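Local coordinates for major pilin backbone protein T-antigen, T13 (PDB 6BBT) that forms the backbone of the Streptococcus pyogenes pilus as its major pilin and serves as the T13 Lancefield T-antigen used in serotyping, at residues 17-22 and 71-76; 61-66 and 80-85; 180-185 and 205-210; 197-202 and 217-222. One frame throughout, in Å; residues are numbered along the deposited sequence.

Contact 1: 17-22 and 71-76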
loop_
_atom_site.group_PDB
_atom_site.type_symbol
_atom_site.label_atom_id
_atom_site.label_comp_id
_atom_site.label_asym_id
_atom_site.label_seq_id
_atom_site.Cartn_x
_atom_site.Cartn_y
_atom_site.Cartn_z
ATOM N N MET A 17 5.245 -5.674 -5.578
ATOM C CA MET A 17 5.239 -4.714 -4.489
ATOM C C MET A 17 6.638 -4.749 -3.878
ATOM O O MET A 17 7.130 -5.828 -3.558
ATOM C CB MET A 17 4.207 -5.091 -3.424
ATOM C CG MET A 17 4.130 -4.106 -2.269
ATOM S SD MET A 17 3.320 -2.583 -2.774
ATOM C CE MET A 17 1.657 -2.831 -2.117
ATOM N N ILE A 18 7.263 -3.587 -3.734
ATOM C CA ILE A 18 8.558 -3.484 -3.073
ATOM C C ILE A 18 8.300 -3.843 -1.601
ATOM O O ILE A 18 7.498 -3.188 -0.929
ATOM C CB ILE A 18 9.166 -2.072 -3.185
ATOM C CG1 ILE A 18 9.424 -1.689 -4.661
ATOM C CG2 ILE A 18 10.449 -1.935 -2.348
ATOM C CD1 ILE A 18 10.291 -2.666 -5.437
ATOM N N TYR A 19 8.934 -4.923 -1.152
ATOM C CA TYR A 19 8.731 -5.445 0.189
ATOM C C TYR A 19 9.958 -6.237 0.630
ATOM O O TYR A 19 10.246 -7.289 0.073
ATOM C CB TYR A 19 7.515 -6.356 0.207
ATOM C CG TYR A 19 7.078 -6.775 1.585
ATOM C CD1 TYR A 19 6.156 -6.010 2.330
ATOM C CD2 TYR A 19 7.582 -7.939 2.162
ATOM C CE1 TYR A 19 5.771 -6.414 3.618
ATOM C CE2 TYR A 19 7.188 -8.339 3.422
ATOM C CZ TYR A 19 6.288 -7.592 4.149
ATOM O OH TYR A 19 5.952 -8.047 5.409
ATOM N N THR A 20 10.651 -5.734 1.641
ATOM C CA THR A 20 11.935 -6.305 2.056
ATOM C C THR A 20 12.012 -6.674 3.533
ATOM O O THR A 20 13.062 -7.171 3.978
ATOM C CB THR A 20 13.082 -5.354 1.718
ATOM O OG1 THR A 20 12.905 -4.125 2.416
ATOM C CG2 THR A 20 13.135 -5.089 0.202
ATOM N N ASP A 21 10.932 -6.493 4.290
ATOM C CA ASP A 21 11.003 -6.671 5.751
ATOM C C ASP A 21 9.685 -7.261 6.270
ATOM O O ASP A 21 8.670 -6.565 6.315
ATOM C CB ASP A 21 11.317 -5.323 6.400
ATOM C CG ASP A 21 11.373 -5.373 7.920
ATOM O OD1 ASP A 21 11.203 -6.447 8.533
ATOM O OD2 ASP A 21 11.588 -4.299 8.501
ATOM N N ASN A 22 9.733 -8.522 6.703
ATOM C CA ASN A 22 8.550 -9.212 7.187
ATOM C C ASN A 22 7.922 -8.660 8.453
ATOM O O ASN A 22 6.792 -9.001 8.739
ATOM C CB ASN A 22 8.807 -10.707 7.349
ATOM C CG ASN A 22 9.039 -11.408 6.041
ATOM O OD1 ASN A 22 8.766 -10.884 4.962
ATOM N ND2 ASN A 22 9.546 -12.618 6.130
ATOM N N ASP A 71 0.470 -11.381 3.378
ATOM C CA ASP A 71 1.484 -11.459 2.328
ATOM C C ASP A 71 2.825 -10.938 2.839
ATOM O O ASP A 71 2.927 -9.817 3.347
ATOM C CB ASP A 71 1.045 -10.711 1.059
ATOM C CG ASP A 71 -0.107 -11.406 0.342
ATOM O OD1 ASP A 71 -0.261 -12.644 0.487
ATOM O OD2 ASP A 71 -0.886 -10.726 -0.349
ATOM N N LYS A 72 3.831 -11.802 2.747
ATOM C CA LYS A 72 5.179 -11.501 3.193
ATOM C C LYS A 72 6.094 -11.540 1.957
ATOM O O LYS A 72 5.600 -11.514 0.807
ATOM C CB LYS A 72 5.621 -12.491 4.292
ATOM C CG LYS A 72 4.813 -12.458 5.590
ATOM C CD LYS A 72 5.057 -11.138 6.319
ATOM C CE LYS A 72 4.159 -10.922 7.516
ATOM N NZ LYS A 72 4.201 -9.495 7.975
ATOM N N GLU A 73 7.412 -11.575 2.204
ATOM C CA GLU A 73 8.462 -11.575 1.177
ATOM C C GLU A 73 8.161 -12.487 0.015
ATOM O O GLU A 73 8.358 -12.136 -1.145
ATOM C CB GLU A 73 9.797 -12.043 1.795
ATOM C CG GLU A 73 10.944 -12.144 0.791
ATOM C CD GLU A 73 11.335 -10.792 0.278
ATOM O OE1 GLU A 73 11.289 -9.838 1.086
ATOM O OE2 GLU A 73 11.689 -10.690 -0.917
ATOM N N SER A 74 7.698 -13.670 0.352
ATOM C CA SER A 74 7.368 -14.701 -0.610
ATOM C C SER A 74 6.063 -14.512 -1.384
ATOM O O SER A 74 5.755 -15.328 -2.247
ATOM C CB SER A 74 7.288 -16.012 0.155
ATOM O OG SER A 74 6.491 -15.818 1.310
ATOM N N ALA A 75 5.271 -13.480 -1.086
ATOM C CA ALA A 75 4.013 -13.274 -1.796
ATOM C C ALA A 75 3.893 -11.846 -2.343
ATOM O O ALA A 75 2.796 -11.353 -2.600
ATOM C CB ALA A 75 2.847 -13.614 -0.884
ATOM N N LYS A 76 5.025 -11.188 -2.522
ATOM C CA LYS A 76 5.023 -9.780 -2.915
ATOM C C LYS A 76 4.751 -9.585 -4.405
ATOM O O LYS A 76 4.396 -8.498 -4.799
ATOM C CB LYS A 76 6.314 -9.073 -2.506
ATOM C CG LYS A 76 7.577 -9.600 -3.151
ATOM C CD LYS A 76 8.791 -8.923 -2.552
ATOM C CE LYS A 76 10.073 -9.401 -3.214
ATOM N NZ LYS A 76 11.242 -8.706 -2.591
HETATM O O HOH W 1 11.228 -5.784 -3.077
HETATM O O HOH W 2 8.384 -14.392 3.572
#
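Tyr19 packs against the backbone of Lys72 and Glu73, where two loops meet in the first beta-sandwich domain, of the Spy0128-like isopeptide-containing family. Segment 17-22 follows strand 10-17, and segment 71-76 leads into strand 77-83. The tight part is on the Tyr19 side. With CG anti to the backbone N (chi1 -171°), the ring swings across to the other loop. It meets the peptide obliquely, with Tyr19 CE2 3.5 Å from Glu73 N. Tyr19 OH lies 3.3 Å from Lys72 CD and is hydrogen-bonded to Ile24 O. Phe154 and Met26 also touch this side chain, so the phenol is well enclosed. The aliphatic part of Lys76, extended beyond CG, packs here too, with its CB and CD both 4.0 Å from Tyr19 CB. Nearby, Met17 N donates to Lys76 O at 3.1 Å, and the bond is nearly straight (167°).

The outer side is looser and polar. Asn22 is gripped at two points. Its OD1 accepts from Glu73 N at 3.1 Å, while its backbone O takes Lys72 NZ at 2.7 Å. Water 2 links Asn22 ND2, by a weak bond, to Ser74 OG. The Lys76 ammonium group serves three acceptors: Tyr19 O, Glu73 OE2 and water 1. That water also accepts from Tyr19 N. The lysine probably offsets the closeness of two acceptors, Tyr19 O and Glu73 OE1. It forms a salt bridge with the same carboxylate, Lys76 NZ meeting Glu73 OE2 on the syn side at 2.6 Å, 28° out of the carboxylate plane.

Contact 2: 61-66 and 80-85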
loop_
_atom_site.group_PDB
_atom_site.type_symbol
_atom_site.label_atom_id
_atom_site.label_comp_id
_atom_site.label_asym_id
_atom_site.label_seq_id
_atom_site.Cartn_x
_atom_site.Cartn_y
_atom_site.Cartn_z
ATOM N N THR A 61 -11.960 -5.227 -19.761
ATOM C CA THR A 61 -10.964 -4.160 -19.839
ATOM C C THR A 61 -10.238 -3.854 -18.509
ATOM O O THR A 61 -9.436 -2.929 -18.457
ATOM C CB THR A 61 -11.594 -2.868 -20.391
ATOM O OG1 THR A 61 -12.683 -2.472 -19.559
ATOM C CG2 THR A 61 -12.092 -3.084 -21.832
ATOM N N LYS A 62 -10.545 -4.625 -17.461
ATOM C CA LYS A 62 -9.934 -4.504 -16.128
ATOM C C LYS A 62 -9.344 -5.853 -15.717
ATOM O O LYS A 62 -9.971 -6.898 -15.904
ATOM C CB LYS A 62 -10.966 -4.103 -15.074
ATOM C CG LYS A 62 -11.811 -2.880 -15.391
ATOM C CD LYS A 62 -10.997 -1.606 -15.421
ATOM C CE LYS A 62 -11.922 -0.400 -15.372
ATOM N NZ LYS A 62 -11.207 0.899 -15.491
ATOM N N ALA A 63 -8.123 -5.819 -15.175
ATOM C CA ALA A 63 -7.513 -6.954 -14.499
ATOM C C ALA A 63 -7.070 -6.486 -13.090
ATOM O O ALA A 63 -6.696 -5.320 -12.901
ATOM C CB ALA A 63 -6.335 -7.460 -15.299
ATOM N N ILE A 64 -7.156 -7.372 -12.105
ATOM C CA ILE A 64 -6.871 -6.984 -10.722
ATOM C C ILE A 64 -5.968 -7.997 -10.031
ATOM O O ILE A 64 -5.999 -9.187 -10.349
ATOM C CB ILE A 64 -8.165 -6.785 -9.882
ATOM C CG1 ILE A 64 -8.892 -8.115 -9.644
ATOM C CG2 ILE A 64 -9.108 -5.795 -10.561
ATOM C CD1 ILE A 64 -10.105 -7.984 -8.736
ATOM N N VAL A 65 -5.149 -7.514 -9.098
ATOM C CA VAL A 65 -4.412 -8.391 -8.180
ATOM C C VAL A 65 -4.712 -7.844 -6.787
ATOM O O VAL A 65 -5.012 -6.655 -6.633
ATOM C CB VAL A 65 -2.871 -8.447 -8.409
ATOM C CG1 VAL A 65 -2.505 -9.077 -9.746
ATOM C CG2 VAL A 65 -2.225 -7.080 -8.253
ATOM N N SER A 66 -4.621 -8.723 -5.797
ATOM C CA SER A 66 -4.998 -8.403 -4.428
ATOM C C SER A 66 -3.862 -8.734 -3.514
ATOM O O SER A 66 -3.240 -9.789 -3.674
ATOM C CB SER A 66 -6.203 -9.248 -4.009
ATOM O OG SER A 66 -7.289 -8.916 -4.837
ATOM N N SER A 80 -1.681 -11.353 -13.167
ATOM C CA SER A 80 -3.009 -11.415 -13.747
ATOM C C SER A 80 -2.842 -11.449 -15.264
ATOM O O SER A 80 -1.723 -11.639 -15.778
ATOM C CB SER A 80 -3.842 -10.200 -13.307
ATOM O OG SER A 80 -5.205 -10.389 -13.652
ATOM N N ASN A 81 -3.932 -11.273 -15.992
ATOM C CA ASN A 81 -3.829 -11.174 -17.446
ATOM C C ASN A 81 -5.018 -10.464 -18.056
ATOM O O ASN A 81 -6.021 -10.232 -17.399
ATOM C CB ASN A 81 -3.647 -12.570 -18.069
ATOM C CG ASN A 81 -4.865 -13.445 -17.898
ATOM O OD1 ASN A 81 -5.832 -13.334 -18.646
ATOM N ND2 ASN A 81 -4.828 -14.319 -16.907
ATOM N N PHE A 82 -4.871 -10.091 -19.319
ATOM C CA PHE A 82 -6.000 -9.726 -20.150
ATOM C C PHE A 82 -6.169 -10.827 -21.172
ATOM O O PHE A 82 -5.192 -11.425 -21.629
ATOM C CB PHE A 82 -5.740 -8.416 -20.847
ATOM C CG PHE A 82 -5.709 -7.246 -19.933
ATOM C CD1 PHE A 82 -6.892 -6.668 -19.488
ATOM C CD2 PHE A 82 -4.501 -6.693 -19.543
ATOM C CE1 PHE A 82 -6.864 -5.558 -18.667
ATOM C CE2 PHE A 82 -4.463 -5.587 -18.724
ATOM C CZ PHE A 82 -5.646 -5.018 -18.286
ATOM N N ASN A 83 -7.415 -11.091 -21.536
ATOM C CA ASN A 83 -7.710 -12.175 -22.432
ATOM C C ASN A 83 -8.353 -11.651 -23.707
ATOM O O ASN A 83 -9.457 -11.104 -23.669
ATOM C CB ASN A 83 -8.613 -13.167 -21.733
ATOM C CG ASN A 83 -8.869 -14.393 -22.567
ATOM O OD1 ASN A 83 -8.164 -14.657 -23.544
ATOM N ND2 ASN A 83 -9.895 -15.142 -22.197
ATOM N N PHE A 84 -7.645 -11.818 -24.825
ATOM C CA PHE A 84 -8.137 -11.393 -26.136
ATOM C C PHE A 84 -8.929 -12.477 -26.882
ATOM O O PHE A 84 -9.603 -12.161 -27.868
ATOM C CB PHE A 84 -6.980 -10.878 -27.000
ATOM C CG PHE A 84 -6.303 -9.671 -26.422
ATOM C CD1 PHE A 84 -6.908 -8.424 -26.501
ATOM C CD2 PHE A 84 -5.075 -9.784 -25.780
ATOM C CE1 PHE A 84 -6.301 -7.305 -25.956
ATOM C CE2 PHE A 84 -4.462 -8.671 -25.239
ATOM C CZ PHE A 84 -5.075 -7.432 -25.323
ATOM N N GLU A 85 -8.855 -13.729 -26.415
ATOM C CA GLU A 85 -9.686 -14.837 -26.927
ATOM C C GLU A 85 -11.158 -14.471 -27.079
ATOM O O GLU A 85 -11.804 -14.917 -28.024
ATOM C CB GLU A 85 -9.577 -16.056 -25.992
ATOM C CG GLU A 85 -10.475 -17.258 -26.291
ATOM C CD GLU A 85 -10.043 -18.029 -27.521
ATOM O OE1 GLU A 85 -9.721 -19.230 -27.386
ATOM O OE2 GLU A 85 -10.010 -17.444 -28.626
HETATM O O HOH W 3 -8.861 -9.257 -17.377
HETATM O O HOH W 4 -8.470 -10.023 -12.803
#
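Strands 62-66 and 80-83 run antiparallel at 167°, with axes 6.5 Å apart at closest approach; one water joins the two backbones, and a second joins Ile64 N to the Ser80 side chain. Water 3 donates to both Lys62 O and Asn81 O. Water 4 accepts from Ile64 N at 3.0 Å and meets Ser80 OG more weakly.

Ala63 is the central side chain. Its CB sits over one face of the Phe82 ring, 4.1 Å from the centroid and 20° off the normal, a CH-pi contact displaced toward the rim. Lys62 N lies at the edge of the same ring. Phe82 has CG anti to its carbonyl carbon (chi1 -69°), which brings CE1 and CZ across to the other strand.

The two strands belong to different sheets of the N-terminal beta sandwich. Strand 62-67 bonds to strand 29-37, and strand 77-83 bonds to strand 10-17. The contact therefore closes one side of the sandwich where the sheets approach without merging. Phe82 also touches Leu11, Ile13 and Ile35, so it reaches both sheets. Farther along, Ser80 OG is 3.5 Å from Ala63 CB, and Val65 CG1 packs on Ser80 CB at 4.0 Å.

Contact 3: 180-185 and 205-210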
loop_
_atom_site.group_PDB
_atom_site.type_symbol
_atom_site.label_atom_id
_atom_site.label_comp_id
_atom_site.label_asym_id
_atom_site.label_seq_id
_atom_site.Cartn_x
_atom_site.Cartn_y
_atom_site.Cartn_z
ATOM N N LEU A 180 -2.618 1.624 25.025
ATOM C CA LEU A 180 -2.634 1.959 23.627
ATOM C C LEU A 180 -3.507 0.953 22.898
ATOM O O LEU A 180 -3.443 -0.249 23.173
ATOM C CB LEU A 180 -1.218 1.905 23.081
ATOM C CG LEU A 180 -0.991 2.152 21.600
ATOM C CD1 LEU A 180 -1.199 3.613 21.222
ATOM C CD2 LEU A 180 0.404 1.684 21.250
ATOM N N ILE A 181 -4.304 1.448 21.956
ATOM C CA ILE A 181 -5.034 0.589 21.050
ATOM C C ILE A 181 -4.814 1.120 19.633
ATOM O O ILE A 181 -4.875 2.324 19.391
ATOM C CB ILE A 181 -6.529 0.458 21.441
ATOM C CG1 ILE A 181 -7.296 -0.391 20.432
ATOM C CG2 ILE A 181 -7.184 1.806 21.555
ATOM C CD1 ILE A 181 -8.585 -0.950 21.011
ATOM N N LEU A 182 -4.449 0.218 18.729
ATOM C CA LEU A 182 -4.376 0.524 17.317
ATOM C C LEU A 182 -5.678 -0.010 16.742
ATOM O O LEU A 182 -5.946 -1.204 16.851
ATOM C CB LEU A 182 -3.180 -0.173 16.692
ATOM C CG LEU A 182 -1.806 0.049 17.311
ATOM C CD1 LEU A 182 -0.789 -0.678 16.468
ATOM C CD2 LEU A 182 -1.442 1.517 17.407
ATOM N N GLU A 183 -6.512 0.854 16.177
ATOM C CA GLU A 183 -7.814 0.400 15.673
ATOM C C GLU A 183 -7.602 -0.190 14.301
ATOM O O GLU A 183 -6.813 0.336 13.525
ATOM C CB GLU A 183 -8.830 1.540 15.545
ATOM C CG GLU A 183 -9.039 2.380 16.780
ATOM C CD GLU A 183 -9.817 1.693 17.875
ATOM O OE1 GLU A 183 -9.987 2.345 18.922
ATOM O OE2 GLU A 183 -10.268 0.534 17.699
ATOM N N ALA A 184 -8.309 -1.267 14.003
ATOM C CA ALA A 184 -8.294 -1.832 12.664
ATOM C C ALA A 184 -8.857 -0.833 11.620
ATOM O O ALA A 184 -9.706 0.014 11.930
ATOM C CB ALA A 184 -9.072 -3.149 12.647
ATOM N N SER A 185 -8.305 -0.897 10.409
ATOM C CA SER A 185 -8.825 -0.181 9.242
ATOM C C SER A 185 -9.110 -1.212 8.175
ATOM O O SER A 185 -8.823 -2.398 8.361
ATOM C CB SER A 185 -7.798 0.839 8.730
ATOM O OG SER A 185 -6.649 0.210 8.149
ATOM N N VAL A 205 2.433 -5.665 19.271
ATOM C CA VAL A 205 1.144 -5.090 19.581
ATOM C C VAL A 205 0.155 -5.680 18.575
ATOM O O VAL A 205 0.387 -5.619 17.379
ATOM C CB VAL A 205 1.176 -3.564 19.457
ATOM C CG1 VAL A 205 -0.205 -2.968 19.740
ATOM C CG2 VAL A 205 2.214 -2.997 20.408
ATOM N N VAL A 206 -0.933 -6.263 19.057
ATOM C CA VAL A 206 -1.950 -6.804 18.172
ATOM C C VAL A 206 -2.977 -5.700 17.892
ATOM O O VAL A 206 -3.524 -5.088 18.823
ATOM C CB VAL A 206 -2.656 -8.034 18.784
ATOM C CG1 VAL A 206 -3.706 -8.586 17.818
ATOM C CG2 VAL A 206 -1.638 -9.105 19.144
ATOM N N ILE A 207 -3.235 -5.455 16.611
ATOM C CA ILE A 207 -4.231 -4.465 16.181
ATOM C C ILE A 207 -5.615 -4.857 16.689
ATOM O O ILE A 207 -6.003 -6.001 16.603
ATOM C CB ILE A 207 -4.269 -4.329 14.651
ATOM C CG1 ILE A 207 -2.987 -3.640 14.177
ATOM C CG2 ILE A 207 -5.489 -3.529 14.196
ATOM C CD1 ILE A 207 -2.792 -3.641 12.682
ATOM N N GLY A 208 -6.314 -3.880 17.246
ATOM C CA GLY A 208 -7.717 -4.013 17.667
ATOM C C GLY A 208 -7.946 -4.457 19.081
ATOM O O GLY A 208 -9.044 -4.927 19.394
ATOM N N GLN A 209 -6.921 -4.361 19.928
ATOM C CA GLN A 209 -7.067 -4.664 21.359
ATOM C C GLN A 209 -6.133 -3.804 22.179
ATOM O O GLN A 209 -5.102 -3.367 21.696
ATOM C CB GLN A 209 -6.811 -6.165 21.659
ATOM C CG GLN A 209 -5.364 -6.594 21.445
ATOM C CD GLN A 209 -5.152 -8.103 21.429
ATOM O OE1 GLN A 209 -5.758 -8.829 20.645
ATOM N NE2 GLN A 209 -4.277 -8.579 22.305
ATOM N N GLU A 210 -6.497 -3.594 23.430
ATOM C CA GLU A 210 -5.728 -2.785 24.342
ATOM C C GLU A 210 -4.358 -3.395 24.597
ATOM O O GLU A 210 -4.250 -4.605 24.806
ATOM C CB GLU A 210 -6.479 -2.632 25.660
ATOM C CG GLU A 210 -7.727 -1.786 25.516
ATOM C CD GLU A 210 -8.335 -1.378 26.845
ATOM O OE1 GLU A 210 -7.915 -1.879 27.917
ATOM O OE2 GLU A 210 -9.245 -0.533 26.811
HETATM O O HOH W 5 -3.923 -2.476 19.603
#
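Leu182 meets the type II beta turn Val206-Gln209 through its backbone and its side chain. The turn belongs to the second beta-sandwich domain, of the DUF7601 family in the transthyretin clan. It carries the chain from strand 201-206 of one sheet toward strand 211-215, which pairs with strand 176-183 in the other.

The direct polar link is a single backbone bond. Gly208 N donates to Leu182 O at 2.7 Å, almost in line with the carbonyl (C=O...N 174°) but bent at the hydrogen (141°). Gly208 takes the third position of the turn with a positive phi of 91°, as a type II turn requires.

Water supplies the other polar link. Water 5 accepts from Leu182 N and donates to Val206 O and Gln209 O, the last at 2.6 Å. Both backbone polar atoms of Leu182 are thus tied to the turn.

The remaining contacts are apolar. Leu182 CD1 meets Val205 CG1 at 4.0 Å, the two side chains crossing at about a right angle. Val194 and Tyr232 also touch Leu182, placing it in the interior. Ile181 CD1 rests against the Gly208-Gln209 peptide, nearest to Gln209 N and C. Ile207 CG2, anti to the backbone N, reaches toward Leu182 and Ala184, 3.6 Å from Leu182 O and 3.9 Å from Ala184 CB.

Contact 4: 197-202 and 217-222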
loop_
_atom_site.group_PDB
_atom_site.type_symbol
_atom_site.label_atom_id
_atom_site.label_comp_id
_atom_site.label_asym_id
_atom_site.label_seq_id
_atom_site.Cartn_x
_atom_site.Cartn_y
_atom_site.Cartn_z
ATOM N N ILE A 197 9.068 -1.300 20.459
ATOM C CA ILE A 197 10.316 -1.445 21.212
ATOM C C ILE A 197 10.084 -0.865 22.581
ATOM O O ILE A 197 9.752 0.310 22.721
ATOM C CB ILE A 197 11.517 -0.788 20.516
ATOM C CG1 ILE A 197 11.691 -1.421 19.135
ATOM C CG2 ILE A 197 12.781 -0.944 21.397
ATOM C CD1 ILE A 197 12.619 -0.678 18.207
ATOM N N GLN A 198 10.256 -1.707 23.591
ATOM C CA GLN A 198 9.829 -1.412 24.937
ATOM C C GLN A 198 10.889 -1.950 25.896
ATOM O O GLN A 198 11.211 -3.133 25.848
ATOM C CB GLN A 198 8.482 -2.104 25.147
ATOM C CG GLN A 198 7.945 -2.135 26.561
ATOM C CD GLN A 198 6.526 -2.710 26.633
ATOM O OE1 GLN A 198 5.827 -2.808 25.627
ATOM N NE2 GLN A 198 6.101 -3.078 27.822
ATOM N N ASP A 199 11.434 -1.066 26.726
ATOM C CA ASP A 199 12.596 -1.354 27.573
ATOM C C ASP A 199 13.705 -2.124 26.830
ATOM O O ASP A 199 14.222 -3.125 27.323
ATOM C CB ASP A 199 12.153 -2.113 28.824
ATOM C CG ASP A 199 13.262 -2.182 29.891
ATOM O OD1 ASP A 199 13.960 -1.163 30.108
ATOM O OD2 ASP A 199 13.453 -3.266 30.481
ATOM N N GLY A 200 14.002 -1.701 25.610
ATOM C CA GLY A 200 15.014 -2.362 24.776
ATOM C C GLY A 200 14.554 -3.549 23.945
ATOM O O GLY A 200 15.242 -3.924 22.991
ATOM N N GLN A 201 13.411 -4.147 24.293
ATOM C CA GLN A 201 12.980 -5.403 23.687
ATOM C C GLN A 201 11.954 -5.146 22.610
ATOM O O GLN A 201 11.078 -4.284 22.772
ATOM C CB GLN A 201 12.324 -6.328 24.718
ATOM C CG GLN A 201 13.162 -6.682 25.928
ATOM C CD GLN A 201 12.305 -7.276 27.042
ATOM O OE1 GLN A 201 12.376 -6.850 28.201
ATOM N NE2 GLN A 201 11.465 -8.242 26.685
ATOM N N THR A 202 12.051 -5.905 21.532
ATOM C CA THR A 202 11.099 -5.824 20.429
ATOM C C THR A 202 9.932 -6.756 20.774
ATOM O O THR A 202 10.141 -7.939 21.017
ATOM C CB THR A 202 11.759 -6.197 19.098
ATOM O OG1 THR A 202 12.693 -5.164 18.723
ATOM C CG2 THR A 202 10.724 -6.326 17.995
ATOM N N ASP A 217 9.470 8.671 34.537
ATOM C CA ASP A 217 10.054 9.908 34.006
ATOM C C ASP A 217 11.181 9.607 33.027
ATOM O O ASP A 217 12.055 8.789 33.305
ATOM C CB ASP A 217 10.569 10.802 35.148
ATOM C CG ASP A 217 10.964 12.210 34.689
ATOM O OD1 ASP A 217 10.365 12.772 33.757
ATOM O OD2 ASP A 217 11.876 12.787 35.306
ATOM N N HIS A 218 11.107 10.243 31.862
ATOM C CA HIS A 218 12.095 10.137 30.783
ATOM C C HIS A 218 12.180 8.797 30.042
ATOM O O HIS A 218 13.004 8.655 29.151
ATOM C CB HIS A 218 13.486 10.663 31.236
ATOM C CG HIS A 218 13.566 12.158 31.226
ATOM N ND1 HIS A 218 13.470 12.922 32.373
ATOM C CD2 HIS A 218 13.645 13.036 30.194
ATOM C CE1 HIS A 218 13.526 14.204 32.051
ATOM N NE2 HIS A 218 13.629 14.300 30.736
ATOM N N GLN A 219 11.299 7.854 30.353
ATOM C CA GLN A 219 11.261 6.584 29.641
ATOM C C GLN A 219 10.351 6.750 28.426
ATOM O O GLN A 219 9.363 7.480 28.483
ATOM C CB GLN A 219 10.740 5.479 30.560
ATOM C CG GLN A 219 11.021 4.065 30.078
ATOM C CD GLN A 219 10.491 3.010 31.033
ATOM O OE1 GLN A 219 9.739 3.315 31.952
ATOM N NE2 GLN A 219 10.870 1.759 30.808
ATOM N N SER A 220 10.694 6.074 27.335
ATOM C CA SER A 220 9.896 6.097 26.110
ATOM C C SER A 220 9.652 4.695 25.561
ATOM O O SER A 220 10.327 3.734 25.919
ATOM C CB SER A 220 10.582 6.937 25.035
ATOM O OG SER A 220 11.856 6.416 24.723
ATOM N N ILE A 221 8.666 4.602 24.690
ATOM C CA ILE A 221 8.380 3.399 23.921
ATOM C C ILE A 221 8.288 3.876 22.458
ATOM O O ILE A 221 8.003 5.055 22.216
ATOM C CB ILE A 221 7.103 2.757 24.513
ATOM C CG1 ILE A 221 7.066 1.269 24.287
ATOM C CG2 ILE A 221 5.822 3.448 24.036
ATOM C CD1 ILE A 221 5.982 0.599 25.111
ATOM N N MET A 222 8.608 3.019 21.488
ATOM C CA MET A 222 8.490 3.413 20.072
ATOM C C MET A 222 7.971 2.282 19.204
ATOM O O MET A 222 8.392 1.134 19.336
ATOM C CB MET A 222 9.812 3.917 19.484
ATOM C CG MET A 222 9.637 4.512 18.073
ATOM S SD MET A 222 11.150 4.851 17.148
ATOM C CE MET A 222 12.234 3.639 17.871
HETATM O O HOH W 6 10.149 1.329 27.281
#
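Ile221 CD1 stands above the plane of the Gln198 amide, offset past the edge between CG and OE1. It lies 3.4 Å from Gln198 OE1. That oxygen also accepts a hydrogen bond from Tyr211 OH. The Ile197 carbonyl is the second flat group. Met222 N approaches it in the carbonyl plane, while Ile221 CG1 comes to 3.3 Å from Ile197 O. Ile221 CA-H adds a weaker contact to the same oxygen.

Gln198 and Ile221 lie side by side and point the same way. Gln198 CB already lies beside Ile221, and CG anti to the backbone N (chi1 170°) with an extended chain carries CG and the amide along it. Phe213 touches both side chains. Ile197 and Met222 point to the other face of the sheet.

Strands 193-198 and 220-227 pair antiparallel here. Ile197 and Met222 form a hydrogen-bonded pair. Ile197 N to Met222 O is 2.8 Å and nearly straight at 168°, and Met222 N to Ile197 O is longer at 3.2 Å. Strand 193-198 then turns back through the type I' hairpin Gln198-Gln201, with Asp199 and Gly200 at its corners. Past the paired residues, water 6 accepts from Asp199 N and donates to Ser220 O.

The pairing therefore gives way to water at the hairpin. The glutamine chain shields one flank of a buried isoleucine, and its OE1 is taken up by the Tyr211 hydroxyl.

How the contacts relate
Contacts 1 and 2 lie in the first domain and contacts 3 and 4 in the second. Within each pair the segments alternate along the chain, and the first pair closes before the second opens. Contacts 1 and 2 have centres about 22 Å apart and touch where Asp71 OD2 lies 4.2 Å from Ser66 O. Contacts 3 and 4 have centres about 18 Å apart and share strand 201-206. Contacts 2 and 4 are the farthest apart, about 47 Å between centres. The long, interrupted strand 148-166 runs through both domains, pairing with strand 10-17 in the first and strand 220-227 in the second. An Asp21-Lys225 salt bridge also links contact 1 to strand 220-227. The elongated, all-beta arrangement suits a pilus backbone subunit.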